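Local coordinates for sulfonate ABC transporter, periplasmic sulfonate-binding protein SsuA (Methylobacillus flagellatus, PDB 3UIF), which probably captures sulfonates or sulfate esters in the periplasm and delivers them to an ABC transporter for uptake, at residues L103-N108 with K186-T191. Residues are numbered along the deposited sequence; the frame is centred on the assembly and turned at random.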
loop_
_atom_site.group_PDB
_atom_site.type_symbol
_atom_site.label_atom_id
_atom_site.label_comp_id
_atom_site.label_asym_id
_atom_site.label_seq_id
_atom_site.Cartn_x
_atom_site.Cartn_y
_atom_site.Cartn_z
ATOM N N LEU A 103 -11.909 8.571 8.914
ATOM C CA LEU A 103 -12.226 9.922 9.383
ATOM C C LEU A 103 -12.541 9.854 10.859
ATOM O O LEU A 103 -13.406 9.084 11.295
ATOM C CB LEU A 103 -13.397 10.525 8.610
ATOM C CG LEU A 103 -13.733 12.007 8.828
ATOM C CD1 LEU A 103 -12.596 12.947 8.443
ATOM C CD2 LEU A 103 -14.994 12.371 8.060
ATOM N N VAL A 104 -11.813 10.666 11.620
ATOM C CA VAL A 104 -11.871 10.690 13.072
ATOM C C VAL A 104 -12.282 12.081 13.479
ATOM O O VAL A 104 -11.776 13.059 12.935
ATOM C CB VAL A 104 -10.481 10.448 13.682
ATOM C CG1 VAL A 104 -10.593 9.988 15.120
ATOM C CG2 VAL A 104 -9.670 9.460 12.834
ATOM N N VAL A 105 -13.202 12.160 14.431
ATOM C CA VAL A 105 -13.628 13.424 15.035
ATOM C C VAL A 105 -13.399 13.369 16.549
ATOM O O VAL A 105 -13.312 12.280 17.108
ATOM C CB VAL A 105 -15.110 13.778 14.712
ATOM C CG1 VAL A 105 -15.279 14.097 13.233
ATOM C CG2 VAL A 105 -16.076 12.683 15.164
ATOM N N PRO A 106 -13.296 14.539 17.216
ATOM C CA PRO A 106 -13.103 14.494 18.673
ATOM C C PRO A 106 -14.192 13.657 19.324
ATOM O O PRO A 106 -15.283 13.517 18.759
ATOM C CB PRO A 106 -13.227 15.961 19.092
ATOM C CG PRO A 106 -12.786 16.720 17.890
ATOM C CD PRO A 106 -13.300 15.927 16.714
ATOM N N LYS A 107 -13.888 13.082 20.483
ATOM C CA LYS A 107 -14.847 12.215 21.172
ATOM C C LYS A 107 -16.267 12.819 21.237
ATOM O O LYS A 107 -17.236 12.147 20.885
ATOM C CB LYS A 107 -14.344 11.828 22.578
ATOM C CG LYS A 107 -15.276 10.903 23.362
ATOM C CD LYS A 107 -15.407 9.534 22.692
ATOM C CE LYS A 107 -16.788 8.925 22.908
ATOM N NZ LYS A 107 -17.901 9.741 22.320
ATOM N N ASN A 108 -16.376 14.080 21.659
ATOM C CA ASN A 108 -17.678 14.716 21.888
ATOM C C ASN A 108 -18.316 15.438 20.693
ATOM O O ASN A 108 -19.067 16.402 20.881
ATOM C CB ASN A 108 -17.572 15.709 23.056
ATOM C CG ASN A 108 -17.205 15.036 24.367
ATOM O OD1 ASN A 108 -16.358 15.540 25.114
ATOM N ND2 ASN A 108 -17.832 13.883 24.652
ATOM N N LYS A 186 -13.347 9.557 17.932
ATOM C CA LYS A 186 -14.187 8.500 17.377
ATOM C C LYS A 186 -14.144 8.470 15.852
ATOM O O LYS A 186 -14.178 9.506 15.198
ATOM C CB LYS A 186 -15.624 8.549 17.934
ATOM C CG LYS A 186 -16.388 9.846 17.726
ATOM C CD LYS A 186 -17.855 9.642 18.071
ATOM C CE LYS A 186 -18.741 10.773 17.553
ATOM N NZ LYS A 186 -18.862 11.920 18.496
ATOM N N ILE A 187 -14.033 7.270 15.306
ATOM C CA ILE A 187 -14.030 7.056 13.869
ATOM C C ILE A 187 -15.475 7.032 13.390
ATOM O O ILE A 187 -16.300 6.321 13.948
ATOM C CB ILE A 187 -13.322 5.734 13.499
ATOM C CG1 ILE A 187 -11.843 5.804 13.880
ATOM C CG2 ILE A 187 -13.477 5.414 12.016
ATOM C CD1 ILE A 187 -11.146 4.458 13.838
ATOM N N ILE A 188 -15.773 7.817 12.361
ATOM C CA ILE A 188 -17.160 8.014 11.900
ATOM C C ILE A 188 -17.341 7.609 10.439
ATOM O O ILE A 188 -18.456 7.450 9.958
ATOM C CB ILE A 188 -17.633 9.474 12.094
ATOM C CG1 ILE A 188 -16.685 10.451 11.382
ATOM C CG2 ILE A 188 -17.760 9.785 13.581
ATOM C CD1 ILE A 188 -17.336 11.748 10.940
ATOM N N TRP A 189 -16.224 7.451 9.742
ATOM C CA TRP A 189 -16.233 6.965 8.389
ATOM C C TRP A 189 -14.952 6.221 8.184
ATOM O O TRP A 189 -13.952 6.534 8.814
ATOM C CB TRP A 189 -16.353 8.124 7.413
ATOM C CG TRP A 189 -16.421 7.646 5.992
ATOM C CD1 TRP A 189 -17.561 7.292 5.274
ATOM C CD2 TRP A 189 -15.294 7.405 5.071
ATOM N NE1 TRP A 189 -17.232 6.876 4.011
ATOM C CE2 TRP A 189 -15.890 6.913 3.821
ATOM C CE3 TRP A 189 -13.912 7.534 5.154
ATOM C CZ2 TRP A 189 -15.116 6.584 2.713
ATOM C CZ3 TRP A 189 -13.141 7.201 4.027
ATOM C CH2 TRP A 189 -13.736 6.745 2.834
ATOM N N SER A 190 -14.972 5.230 7.304
ATOM C CA SER A 190 -13.791 4.449 6.987
ATOM C C SER A 190 -13.965 3.826 5.605
ATOM O O SER A 190 -15.100 3.625 5.156
ATOM C CB SER A 190 -13.558 3.404 8.085
ATOM O OG SER A 190 -13.317 2.127 7.567
ATOM N N THR A 191 -12.852 3.538 4.925
ATOM C CA THR A 191 -12.909 2.907 3.589
ATOM C C THR A 191 -13.384 1.458 3.645
ATOM O O THR A 191 -13.567 0.836 2.594
ATOM C CB THR A 191 -11.563 2.918 2.828
ATOM O OG1 THR A 191 -10.531 2.459 3.698
ATOM C CG2 THR A 191 -11.221 4.294 2.316
#
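Val105 and Lys186 form an antiparallel hydrogen-bonded pair: Val105 N donates a hydrogen bond to Lys186 O at 2.9 Å, and Lys186 N donates one to Val105 O at 2.8 Å. Further along, Leu103 O accepts from Ile188 N, while Leu103 N donates to the next residue's carbonyl, Trp189 O, 2.9 Å away and from above the carbonyl plane. The strand holds one residue more here, a classic beta bulge in which Ile188 and Trp189 together face Leu103. It turns the Ile188 side chain onto the face of Leu103 and Val105, where its apolar branches reach both: CD1 packs 3.8 Å from Leu103 CD2 and CG2 3.7 Å from Val105 CG2. Beta-branched Val105 suits the extended strand.

Lys186 serves this face with its methylenes, CG resting against Val105 CG2. A bend at the end of its chain (chi4 -88°) brings NZ to Lys107 O at 2.9 Å, and Ser109 O is a second acceptor, so the ammonium ties down the turn leaving the strand. A methionine in its place would probably leave both carbonyls without this donor and the turn less firmly held.

Strand 185-190 is the outermost strand of a five-stranded mixed sheet, and strand 102-106 lies between it and strand 169-172. Helix 176-181 packs beneath Val104 and Ile187, and its Glu180 accepts from Ile187 N, which points away from strand 102-106.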